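PDB 3JVA: dipeptide Epimerase from Enterococcus faecalis V583, which belongs to the mandelate racemase/muconate lactonizing enzyme family of the enolase superfamily and binds a magnesium ion in a beta/alpha barrel covered by an N-terminal capping domain. Local coordinates for residues K14-F19 with G324-P329; G300-A305 with G332-E337; I133-D138 with D156-K161; A60-T65 with A95-A100. All coordinates share one frame; numbering follows the deposited sequence.

Strand 3-21 of the N-terminal capping domain opens contact 1 at residues 14-19, and the long loop it begins closes only at 324-329, after the barrel strands. Within that span, contact 4 closes first, joining helices 59-73 and 96-114 of the capping domain across 30 residues. Contact 3 follows it in series and brings together the first two strands of the barrel around helix 140-152. Contact 2 starts on helix 298-310, before contact 1 has closed, and ends at 332-337, after it, so these two cross. They also touch, Leu336 packing on Leu325 and Ala328. Contact 1 thus ties the two domains together, while contact 2 binds the C-terminal chain to the barrel.

Contact 1 (K14-F19 with G324-P329); sequences KLKETF and GLETAP
Lys14 and Lys16 each form one backbone hydrogen bond with the 324-329 loop, Glu326 N donating to Lys14 O (2.9 Å) and Lys16 N to Gly324 O (2.9 Å, N-H...O angle 168°). The two bonds frame a single beta bridge between Leu15 and Leu325, through which a strand of the capping domain meets a loop that follows the last barrel strand in this enolase-type fold. Gly324 O is held from more than one direction: a water that also accepts from Glu17 N donates to it, and the CA-H of Leu15 approaches it, Leu15 CA to Gly324 O 3.4 Å. A second water joins Leu15 O to Glu326 OE1, and a third lies between Lys16 NZ and Leu325 O. Lys16 NZ is also hydrogen-bonded to Phe323 O, so the amine is tied to the backbone leading into the loop.

The long side chains spread over this frame. Lys16, extended beyond CG, runs across Gly324 and brings CE to 3.4 Å from Leu325 O. Glu326 lies alongside Lys14, Glu326 CG to Lys14 CB 3.8 Å. It then bends at chi2 (-68°), which turns its carboxylate across Lys16. There OE1 of Glu326 lies 3.6 Å from Lys16 CA, while both lysine ammonium groups stay well apart from the carboxylate. On the inner side, where Leu325 is buried against Ile13, Thr297 and Leu336, Leu15 CD2 touches Leu325 CD2 at 4.2 Å.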
loop_
_atom_site.group_PDB
_atom_site.type_symbol
_atom_site.label_atom_id
_atom_site.label_comp_id
_atom_site.label_asym_id
_atom_site.label_seq_id
_atom_site.Cartn_x
_atom_site.Cartn_y
_atom_site.Cartn_z
ATOM N N LYS B 14 -46.737 9.120 24.715
ATOM C CA LYS B 14 -46.769 10.406 24.032
ATOM C C LYS B 14 -45.513 11.214 24.342
ATOM O O LYS B 14 -44.995 11.172 25.464
ATOM C CB LYS B 14 -48.010 11.196 24.455
ATOM C CG LYS B 14 -48.254 12.434 23.616
ATOM C CD LYS B 14 -49.541 13.134 24.008
ATOM C CE LYS B 14 -49.872 14.237 23.018
ATOM N NZ LYS B 14 -49.983 13.677 21.644
ATOM N N LEU B 15 -45.022 11.941 23.340
ATOM C CA LEU B 15 -43.835 12.774 23.492
ATOM C C LEU B 15 -44.245 14.204 23.837
ATOM O O LEU B 15 -45.249 14.703 23.327
ATOM C CB LEU B 15 -43.028 12.800 22.189
ATOM C CG LEU B 15 -42.441 11.497 21.634
ATOM C CD1 LEU B 15 -41.833 11.770 20.257
ATOM C CD2 LEU B 15 -41.388 10.946 22.586
ATOM N N LYS B 16 -43.467 14.859 24.694
ATOM C CA LYS B 16 -43.751 16.242 25.076
ATOM C C LYS B 16 -43.616 17.146 23.854
ATOM O O LYS B 16 -44.367 18.110 23.694
ATOM C CB LYS B 16 -42.785 16.715 26.170
ATOM C CG LYS B 16 -42.999 16.063 27.527
ATOM C CD LYS B 16 -41.950 16.522 28.527
ATOM C CE LYS B 16 -42.142 15.869 29.881
ATOM N NZ LYS B 16 -41.057 16.258 30.833
ATOM N N GLU B 17 -42.654 16.829 22.991
ATOM C CA GLU B 17 -42.425 17.601 21.772
ATOM C C GLU B 17 -42.316 16.650 20.587
ATOM O O GLU B 17 -41.583 15.668 20.640
ATOM C CB GLU B 17 -41.132 18.421 21.881
ATOM C CG GLU B 17 -41.113 19.431 23.024
ATOM C CD GLU B 17 -39.858 20.298 23.026
ATOM O OE1 GLU B 17 -39.697 21.107 23.966
ATOM O OE2 GLU B 17 -39.034 20.178 22.091
ATOM N N THR B 18 -43.049 16.946 19.521
ATOM C CA THR B 18 -43.019 16.108 18.332
ATOM C C THR B 18 -41.641 16.159 17.683
ATOM O O THR B 18 -40.984 17.198 17.677
ATOM C CB THR B 18 -44.076 16.557 17.306
ATOM O OG1 THR B 18 -43.843 17.924 16.944
ATOM C CG2 THR B 18 -45.473 16.419 17.892
ATOM N N PHE B 19 -41.208 15.027 17.141
ATOM C CA PHE B 19 -39.905 14.924 16.494
ATOM C C PHE B 19 -40.109 14.955 14.985
ATOM O O PHE B 19 -40.946 14.231 14.450
ATOM C CB PHE B 19 -39.222 13.617 16.915
ATOM C CG PHE B 19 -37.833 13.445 16.367
ATOM C CD1 PHE B 19 -36.866 14.429 16.555
ATOM C CD2 PHE B 19 -37.482 12.286 15.682
ATOM C CE1 PHE B 19 -35.566 14.262 16.070
ATOM C CE2 PHE B 19 -36.186 12.106 15.192
ATOM C CZ PHE B 19 -35.226 13.097 15.387
ATOM N N GLY B 324 -38.294 13.498 27.635
ATOM C CA GLY B 324 -39.318 13.931 26.702
ATOM C C GLY B 324 -40.577 13.084 26.685
ATOM O O GLY B 324 -41.402 13.221 25.780
ATOM N N LEU B 325 -40.730 12.211 27.677
ATOM C CA LEU B 325 -41.901 11.335 27.758
ATOM C C LEU B 325 -43.007 11.957 28.615
ATOM O O LEU B 325 -42.730 12.531 29.666
ATOM C CB LEU B 325 -41.500 9.987 28.367
ATOM C CG LEU B 325 -40.399 9.178 27.668
ATOM C CD1 LEU B 325 -40.172 7.879 28.428
ATOM C CD2 LEU B 325 -40.795 8.892 26.226
ATOM N N GLU B 326 -44.255 11.837 28.172
ATOM C CA GLU B 326 -45.379 12.389 28.932
ATOM C C GLU B 326 -45.664 11.587 30.192
ATOM O O GLU B 326 -46.196 12.116 31.167
ATOM C CB GLU B 326 -46.635 12.453 28.064
ATOM C CG GLU B 326 -46.653 13.630 27.107
ATOM C CD GLU B 326 -46.775 14.969 27.816
ATOM O OE1 GLU B 326 -46.765 16.006 27.121
ATOM O OE2 GLU B 326 -46.888 14.990 29.063
ATOM N N THR B 327 -45.318 10.306 30.172
ATOM C CA THR B 327 -45.527 9.459 31.336
ATOM C C THR B 327 -44.564 8.274 31.263
ATOM O O THR B 327 -44.054 7.955 30.190
ATOM C CB THR B 327 -47.001 8.978 31.418
ATOM O OG1 THR B 327 -47.257 8.450 32.724
ATOM C CG2 THR B 327 -47.288 7.913 30.368
ATOM N N ALA B 328 -44.302 7.643 32.405
ATOM C CA ALA B 328 -43.378 6.513 32.461
ATOM C C ALA B 328 -44.065 5.186 32.160
ATOM O O ALA B 328 -45.098 4.864 32.747
ATOM C CB ALA B 328 -42.723 6.451 33.827
ATOM N N PRO B 329 -43.490 4.393 31.243
ATOM C CA PRO B 329 -44.076 3.097 30.885
ATOM C C PRO B 329 -43.843 2.025 31.949
ATOM O O PRO B 329 -44.527 0.998 31.965
ATOM C CB PRO B 329 -43.392 2.766 29.557
ATOM C CG PRO B 329 -42.013 3.369 29.742
ATOM C CD PRO B 329 -42.318 4.704 30.401
HETATM O O HOH W 1 -47.448 16.181 24.633
HETATM O O HOH W 2 -40.605 13.428 31.090
HETATM O O HOH W 3 -40.314 15.109 23.677
#

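Contact 2 (G300-A305 with G332-E337); sequences GITAAA and GGVSLE
Val334 lies beside Thr302 on helix 298-310, their CA atoms 5.5 Å apart, where the irregular chain 332-337 passes the helix after turning through Gly333 at a positive phi of 72°. The one hydrogen bond of the contact runs from Val334 N to Thr302 OG1 (3.0 Å) and is nearly straight, with an N-H...O angle of 169°. The same hydroxyl is hydrogen-bonded to Thr298 O one turn back, so the buried oxygen has partners both in its own helix and in the passing chain. Gly333, having no side chain, lets its CA come to 3.5 Å from Thr302 OG1.

Val334 directs its branched side chain at the helix. Ile301 CG2, placed anti to its own backbone N, rests against Val334 CB and CG1, each at 3.9 Å, and the two side chains meet at about a right angle. Val334 CG2 reaches Ala305 CB, one turn further along, at 4.2 Å. The valine thereby covers the helix face formed by Ile301, Thr302 and Ala305. Helix 298-310 links strands 287-290 and 314-317, the last two of the beta/alpha barrel typical of the enolase superfamily, and the C-terminal chain packs against it here.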
loop_
_atom_site.group_PDB
_atom_site.type_symbol
_atom_site.label_atom_id
_atom_site.label_comp_id
_atom_site.label_asym_id
_atom_site.label_seq_id
_atom_site.Cartn_x
_atom_site.Cartn_y
_atom_site.Cartn_z
ATOM N N GLY B 300 -34.702 1.056 27.818
ATOM C CA GLY B 300 -33.547 1.235 26.957
ATOM C C GLY B 300 -32.547 2.223 27.533
ATOM O O GLY B 300 -31.335 1.993 27.503
ATOM N N ILE B 301 -33.053 3.329 28.070
ATOM C CA ILE B 301 -32.188 4.347 28.640
ATOM C C ILE B 301 -31.443 3.827 29.859
ATOM O O ILE B 301 -30.249 4.081 30.023
ATOM C CB ILE B 301 -32.994 5.604 29.050
ATOM C CG1 ILE B 301 -33.468 6.351 27.798
ATOM C CG2 ILE B 301 -32.146 6.496 29.942
ATOM C CD1 ILE B 301 -32.326 6.911 26.936
ATOM N N THR B 302 -32.148 3.099 30.716
ATOM C CA THR B 302 -31.535 2.575 31.928
ATOM C C THR B 302 -30.425 1.579 31.613
ATOM O O THR B 302 -29.347 1.630 32.214
ATOM C CB THR B 302 -32.609 1.935 32.832
ATOM O OG1 THR B 302 -33.602 2.925 33.133
ATOM C CG2 THR B 302 -31.992 1.440 34.140
ATOM N N ALA B 303 -30.675 0.690 30.657
ATOM C CA ALA B 303 -29.670 -0.290 30.277
ATOM C C ALA B 303 -28.422 0.447 29.791
ATOM O O ALA B 303 -27.306 0.149 30.211
ATOM C CB ALA B 303 -30.214 -1.206 29.177
ATOM N N ALA B 304 -28.621 1.424 28.913
ATOM C CA ALA B 304 -27.501 2.191 28.379
ATOM C C ALA B 304 -26.738 2.940 29.472
ATOM O O ALA B 304 -25.511 3.023 29.427
ATOM C CB ALA B 304 -28.000 3.169 27.311
ATOM N N ALA B 305 -27.459 3.475 30.456
ATOM C CA ALA B 305 -26.833 4.219 31.543
ATOM C C ALA B 305 -25.951 3.318 32.408
ATOM O O ALA B 305 -24.859 3.716 32.810
ATOM C CB ALA B 305 -27.904 4.904 32.397
ATOM N N GLY B 332 -39.364 2.699 38.305
ATOM C CA GLY B 332 -37.935 2.595 38.539
ATOM C C GLY B 332 -37.063 2.980 37.358
ATOM O O GLY B 332 -37.552 3.493 36.353
ATOM N N GLY B 333 -35.763 2.729 37.487
ATOM C CA GLY B 333 -34.831 3.067 36.427
ATOM C C GLY B 333 -34.636 4.570 36.340
ATOM O O GLY B 333 -34.989 5.306 37.262
ATOM N N VAL B 334 -34.064 5.026 35.231
ATOM C CA VAL B 334 -33.826 6.451 35.020
ATOM C C VAL B 334 -35.171 7.181 35.001
ATOM O O VAL B 334 -36.050 6.853 34.207
ATOM C CB VAL B 334 -33.068 6.667 33.691
ATOM C CG1 VAL B 334 -32.992 8.155 33.347
ATOM C CG2 VAL B 334 -31.670 6.074 33.810
ATOM N N SER B 335 -35.319 8.169 35.885
ATOM C CA SER B 335 -36.561 8.936 36.004
ATOM C C SER B 335 -36.880 9.866 34.837
ATOM O O SER B 335 -36.023 10.170 34.008
ATOM C CB SER B 335 -36.540 9.768 37.291
ATOM O OG SER B 335 -36.417 8.934 38.430
ATOM N N LEU B 336 -38.130 10.321 34.795
ATOM C CA LEU B 336 -38.593 11.232 33.752
ATOM C C LEU B 336 -38.049 12.624 34.026
ATOM O O LEU B 336 -38.035 13.477 33.141
ATOM C CB LEU B 336 -40.125 11.311 33.734
ATOM C CG LEU B 336 -40.957 10.082 33.369
ATOM C CD1 LEU B 336 -40.708 9.690 31.922
ATOM C CD2 LEU B 336 -40.608 8.947 34.306
ATOM N N GLU B 337 -37.615 12.846 35.262
ATOM C CA GLU B 337 -37.092 14.145 35.676
ATOM C C GLU B 337 -35.863 14.566 34.871
ATOM O O GLU B 337 -34.885 13.826 34.787
ATOM C CB GLU B 337 -36.741 14.097 37.164
ATOM C CG GLU B 337 -36.361 15.436 37.765
ATOM C CD GLU B 337 -35.970 15.314 39.225
ATOM O OE1 GLU B 337 -34.931 14.686 39.515
ATOM O OE2 GLU B 337 -36.710 15.841 40.083
#

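Contact 3 (I133-D138 with D156-K161); sequences ITLGID and DTLKIK
Thr134 and Lys159 stand side by side on one face of the sheet, pointing the same way. The lysine runs extended past the threonine hydroxyl, Lys159 CD 3.6 Å from Thr134 OG1, then bends at chi4 (-68°), bringing NZ back toward that oxygen in a weak hydrogen bond of 3.5 Å. NZ also hydrogen-bonds a glycerol molecule, and the nearest atom of the side chain is about 5 Å from the magnesium ion. On the other face Ile133 and Leu158 are likewise aligned, with Ile133 CG2 against Leu158 CD2 at 3.8 Å.

The parallel backbones are joined through both the N and the O of Lys159, its N donating to Ile133 O and its O accepting from Leu135 N (2.8 Å). This pairing closes the beta-alpha-beta unit of strand 128-134, helix 140-152 and strand 157-161, at the start of the barrel. Leu135 slants across Leu158 and Ile160 under helices 140-152 and 166-180, its CB 4.0 Å from Ile160 CG2.

Further along the two chains separate, and a water bridges Leu135 O and Lys161 N. Beyond it Ile137 crosses Lys161 at about a right angle, Ile137 CG1 touching Lys161 CE at 3.8 Å and Ile137 CD1 reaching Lys161 O at 3.3 Å.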
loop_
_atom_site.group_PDB
_atom_site.type_symbol
_atom_site.label_atom_id
_atom_site.label_comp_id
_atom_site.label_asym_id
_atom_site.label_seq_id
_atom_site.Cartn_x
_atom_site.Cartn_y
_atom_site.Cartn_z
ATOM N N ILE B 133 -28.463 16.927 26.945
ATOM C CA ILE B 133 -29.879 16.962 26.639
ATOM C C ILE B 133 -29.984 17.615 25.271
ATOM O O ILE B 133 -29.291 18.602 24.979
ATOM C CB ILE B 133 -30.713 17.749 27.689
ATOM C CG1 ILE B 133 -32.204 17.605 27.352
ATOM C CG2 ILE B 133 -30.315 19.214 27.706
ATOM C CD1 ILE B 133 -33.132 18.079 28.456
ATOM N N THR B 134 -30.826 17.039 24.422
ATOM C CA THR B 134 -31.015 17.538 23.068
ATOM C C THR B 134 -32.069 18.636 23.013
ATOM O O THR B 134 -33.143 18.507 23.588
ATOM C CB THR B 134 -31.433 16.386 22.119
ATOM O OG1 THR B 134 -30.395 15.399 22.077
ATOM C CG2 THR B 134 -31.684 16.910 20.708
ATOM N N LEU B 135 -31.749 19.727 22.328
ATOM C CA LEU B 135 -32.694 20.822 22.183
ATOM C C LEU B 135 -33.421 20.611 20.864
ATOM O O LEU B 135 -32.785 20.442 19.821
ATOM C CB LEU B 135 -31.967 22.171 22.157
ATOM C CG LEU B 135 -31.138 22.563 23.382
ATOM C CD1 LEU B 135 -30.485 23.914 23.123
ATOM C CD2 LEU B 135 -32.018 22.626 24.626
ATOM N N GLY B 136 -34.748 20.609 20.906
ATOM C CA GLY B 136 -35.514 20.414 19.690
ATOM C C GLY B 136 -35.315 21.560 18.720
ATOM O O GLY B 136 -35.192 22.713 19.133
ATOM N N ILE B 137 -35.279 21.252 17.429
ATOM C CA ILE B 137 -35.088 22.283 16.418
ATOM C C ILE B 137 -36.242 23.277 16.447
ATOM O O ILE B 137 -37.409 22.895 16.532
ATOM C CB ILE B 137 -34.955 21.658 15.008
ATOM C CG1 ILE B 137 -33.637 20.880 14.925
ATOM C CG2 ILE B 137 -34.981 22.740 13.935
ATOM C CD1 ILE B 137 -32.400 21.723 15.224
ATOM N N ASP B 138 -35.906 24.559 16.390
ATOM C CA ASP B 138 -36.909 25.613 16.424
ATOM C C ASP B 138 -36.195 26.918 16.079
ATOM O O ASP B 138 -35.004 26.906 15.756
ATOM C CB ASP B 138 -37.523 25.679 17.828
ATOM C CG ASP B 138 -38.925 26.261 17.834
ATOM O OD1 ASP B 138 -39.708 25.893 18.734
ATOM O OD2 ASP B 138 -39.244 27.083 16.951
ATOM N N ASP B 156 -24.710 20.691 31.495
ATOM C CA ASP B 156 -23.493 21.380 31.085
ATOM C C ASP B 156 -23.169 21.070 29.625
ATOM O O ASP B 156 -22.181 21.563 29.080
ATOM C CB ASP B 156 -22.322 20.965 31.984
ATOM C CG ASP B 156 -21.992 19.483 31.877
ATOM O OD1 ASP B 156 -21.163 18.999 32.680
ATOM O OD2 ASP B 156 -22.551 18.803 30.990
ATOM N N THR B 157 -24.014 20.258 28.995
ATOM C CA THR B 157 -23.817 19.878 27.600
ATOM C C THR B 157 -25.148 19.839 26.858
ATOM O O THR B 157 -26.095 19.166 27.278
ATOM C CB THR B 157 -23.135 18.497 27.497
ATOM O OG1 THR B 157 -21.927 18.504 28.271
ATOM C CG2 THR B 157 -22.795 18.167 26.044
ATOM N N LEU B 158 -25.217 20.576 25.757
ATOM C CA LEU B 158 -26.421 20.639 24.945
ATOM C C LEU B 158 -26.125 20.059 23.571
ATOM O O LEU B 158 -25.032 20.234 23.033
ATOM C CB LEU B 158 -26.885 22.089 24.792
ATOM C CG LEU B 158 -27.076 22.861 26.097
ATOM C CD1 LEU B 158 -27.359 24.328 25.780
ATOM C CD2 LEU B 158 -28.211 22.245 26.904
ATOM N N LYS B 159 -27.107 19.369 23.010
ATOM C CA LYS B 159 -26.963 18.752 21.702
ATOM C C LYS B 159 -28.025 19.283 20.757
ATOM O O LYS B 159 -29.193 19.392 21.132
ATOM C CB LYS B 159 -27.100 17.233 21.828
ATOM C CG LYS B 159 -27.181 16.496 20.500
ATOM C CD LYS B 159 -27.090 14.992 20.717
ATOM C CE LYS B 159 -27.436 14.222 19.452
ATOM N NZ LYS B 159 -28.879 14.382 19.130
ATOM N N ILE B 160 -27.617 19.625 19.538
ATOM C CA ILE B 160 -28.558 20.126 18.545
ATOM C C ILE B 160 -28.246 19.575 17.163
ATOM O O ILE B 160 -27.088 19.330 16.818
ATOM C CB ILE B 160 -28.572 21.677 18.447
ATOM C CG1 ILE B 160 -27.293 22.176 17.782
ATOM C CG2 ILE B 160 -28.731 22.288 19.830
ATOM C CD1 ILE B 160 -27.355 23.636 17.367
ATOM N N LYS B 161 -29.295 19.382 16.376
ATOM C CA LYS B 161 -29.153 18.872 15.023
ATOM C C LYS B 161 -28.801 20.008 14.068
ATOM O O LYS B 161 -29.317 21.119 14.199
ATOM C CB LYS B 161 -30.462 18.212 14.583
ATOM C CG LYS B 161 -30.431 17.637 13.176
ATOM C CD LYS B 161 -31.711 16.861 12.853
ATOM C CE LYS B 161 -32.937 17.759 12.892
ATOM N NZ LYS B 161 -34.189 17.019 12.552
HETATM O O HOH W 4 -31.819 19.272 17.675
#

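Contact 4 (A60-T65 with A95-A100); sequences AGTLET and APAAKA
Thr62 and Thr65, one turn apart on helix 59-73, face Ala95, Ala97 and Ala98 at the start of helix 96-114, forming a close helix-helix contact in the N-terminal capping domain of this enolase-superfamily protein. The axes of the short segments approach to 8.6 Å and cross at -43°, and the small alanine side chains allow the CA atoms of Thr62 and Ala98 to come within 5.1 Å.

The polar contacts gather at the beginning of the second helix. Thr62 OG1 is hydrogen-bonded to Thr58 O, just ahead of its own helix, and receives a bond from a water (2.9 Å from OG1). Ala95 is the N-cap residue of helix 96-114. Pro96 follows and has no N-H; Ala97 N bonds Glu57 OE1, and Ala98 N has a weak, long bond to the same water that meets Thr62.

Between subunits, Glu64 OE1 and Ala60 N make reciprocal hydrogen bonds with the same pair in the second subunit, where Thr58 also packs on Thr65.

The rest is van der Waals packing. With OG1 held beside the backbone N (chi1 -63°), Thr62 turns its methyl over the backbone of Ala98, Thr62 CG2 to Ala98 N 3.8 Å, while its OG1 lies 3.6 Å from Ala97 CB. Thr65 uses its methyl on two alanines at once: CG2 is 4.0 Å from Ala95 CB and only 3.5 Å from Ala98 CB.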
loop_
_atom_site.group_PDB
_atom_site.type_symbol
_atom_site.label_atom_id
_atom_site.label_comp_id
_atom_site.label_asym_id
_atom_site.label_seq_id
_atom_site.Cartn_x
_atom_site.Cartn_y
_atom_site.Cartn_z
ATOM N N ALA B 60 -43.744 -3.396 14.170
ATOM C CA ALA B 60 -44.355 -4.666 13.765
ATOM C C ALA B 60 -43.313 -5.759 13.531
ATOM O O ALA B 60 -43.492 -6.905 13.965
ATOM C CB ALA B 60 -45.200 -4.466 12.506
ATOM N N GLY B 61 -42.231 -5.410 12.841
ATOM C CA GLY B 61 -41.189 -6.389 12.580
ATOM C C GLY B 61 -40.459 -6.770 13.856
ATOM O O GLY B 61 -40.087 -7.927 14.063
ATOM N N THR B 62 -40.252 -5.790 14.726
ATOM C CA THR B 62 -39.558 -6.043 15.984
ATOM C C THR B 62 -40.383 -6.960 16.883
ATOM O O THR B 62 -39.846 -7.872 17.513
ATOM C CB THR B 62 -39.257 -4.722 16.708
ATOM O OG1 THR B 62 -38.380 -3.941 15.888
ATOM C CG2 THR B 62 -38.576 -4.982 18.054
ATOM N N LEU B 63 -41.689 -6.720 16.945
ATOM C CA LEU B 63 -42.556 -7.564 17.759
ATOM C C LEU B 63 -42.533 -8.995 17.232
ATOM O O LEU B 63 -42.398 -9.947 18.005
ATOM C CB LEU B 63 -43.991 -7.024 17.758
ATOM C CG LEU B 63 -44.213 -5.715 18.524
ATOM C CD1 LEU B 63 -45.613 -5.189 18.250
ATOM C CD2 LEU B 63 -44.006 -5.953 20.025
ATOM N N GLU B 64 -42.655 -9.154 15.916
ATOM C CA GLU B 64 -42.642 -10.487 15.322
ATOM C C GLU B 64 -41.336 -11.225 15.610
ATOM O O GLU B 64 -41.341 -12.400 15.998
ATOM C CB GLU B 64 -42.874 -10.411 13.805
ATOM C CG GLU B 64 -42.645 -11.742 13.080
ATOM C CD GLU B 64 -43.126 -11.754 11.632
ATOM O OE1 GLU B 64 -43.068 -10.708 10.954
ATOM O OE2 GLU B 64 -43.549 -12.828 11.159
ATOM N N THR B 65 -40.215 -10.539 15.428
ATOM C CA THR B 65 -38.917 -11.157 15.665
ATOM C C THR B 65 -38.725 -11.524 17.131
ATOM O O THR B 65 -38.232 -12.605 17.441
ATOM C CB THR B 65 -37.772 -10.231 15.208
ATOM O OG1 THR B 65 -37.935 -9.935 13.816
ATOM C CG2 THR B 65 -36.415 -10.903 15.421
ATOM N N ALA B 95 -31.553 -7.642 13.120
ATOM C CA ALA B 95 -32.689 -7.186 13.912
ATOM C C ALA B 95 -32.179 -6.621 15.234
ATOM O O ALA B 95 -32.494 -7.136 16.305
ATOM C CB ALA B 95 -33.651 -8.342 14.174
ATOM N N PRO B 96 -31.389 -5.537 15.174
ATOM C CA PRO B 96 -30.842 -4.922 16.387
ATOM C C PRO B 96 -31.858 -4.538 17.460
ATOM O O PRO B 96 -31.579 -4.668 18.652
ATOM C CB PRO B 96 -30.057 -3.718 15.847
ATOM C CG PRO B 96 -30.743 -3.406 14.530
ATOM C CD PRO B 96 -30.995 -4.783 13.971
ATOM N N ALA B 97 -33.033 -4.060 17.056
ATOM C CA ALA B 97 -34.044 -3.682 18.039
ATOM C C ALA B 97 -34.527 -4.916 18.802
ATOM O O ALA B 97 -34.565 -4.911 20.030
ATOM C CB ALA B 97 -35.222 -2.996 17.355
ATOM N N ALA B 98 -34.880 -5.972 18.069
ATOM C CA ALA B 98 -35.369 -7.208 18.691
ATOM C C ALA B 98 -34.290 -7.888 19.532
ATOM O O ALA B 98 -34.561 -8.357 20.634
ATOM C CB ALA B 98 -35.892 -8.173 17.620
ATOM N N LYS B 99 -33.067 -7.948 19.014
ATOM C CA LYS B 99 -31.977 -8.573 19.759
ATOM C C LYS B 99 -31.655 -7.797 21.036
ATOM O O LYS B 99 -31.358 -8.387 22.073
ATOM C CB LYS B 99 -30.737 -8.698 18.875
ATOM C CG LYS B 99 -30.980 -9.626 17.684
ATOM C CD LYS B 99 -29.757 -9.810 16.798
ATOM C CE LYS B 99 -30.108 -10.709 15.610
ATOM N NZ LYS B 99 -28.970 -10.895 14.654
ATOM N N ALA B 100 -31.713 -6.475 20.965
ATOM C CA ALA B 100 -31.439 -5.658 22.143
ATOM C C ALA B 100 -32.493 -5.912 23.224
ATOM O O ALA B 100 -32.175 -5.970 24.413
ATOM C CB ALA B 100 -31.432 -4.174 21.767
HETATM O O HOH W 5 -36.412 -5.922 15.030
#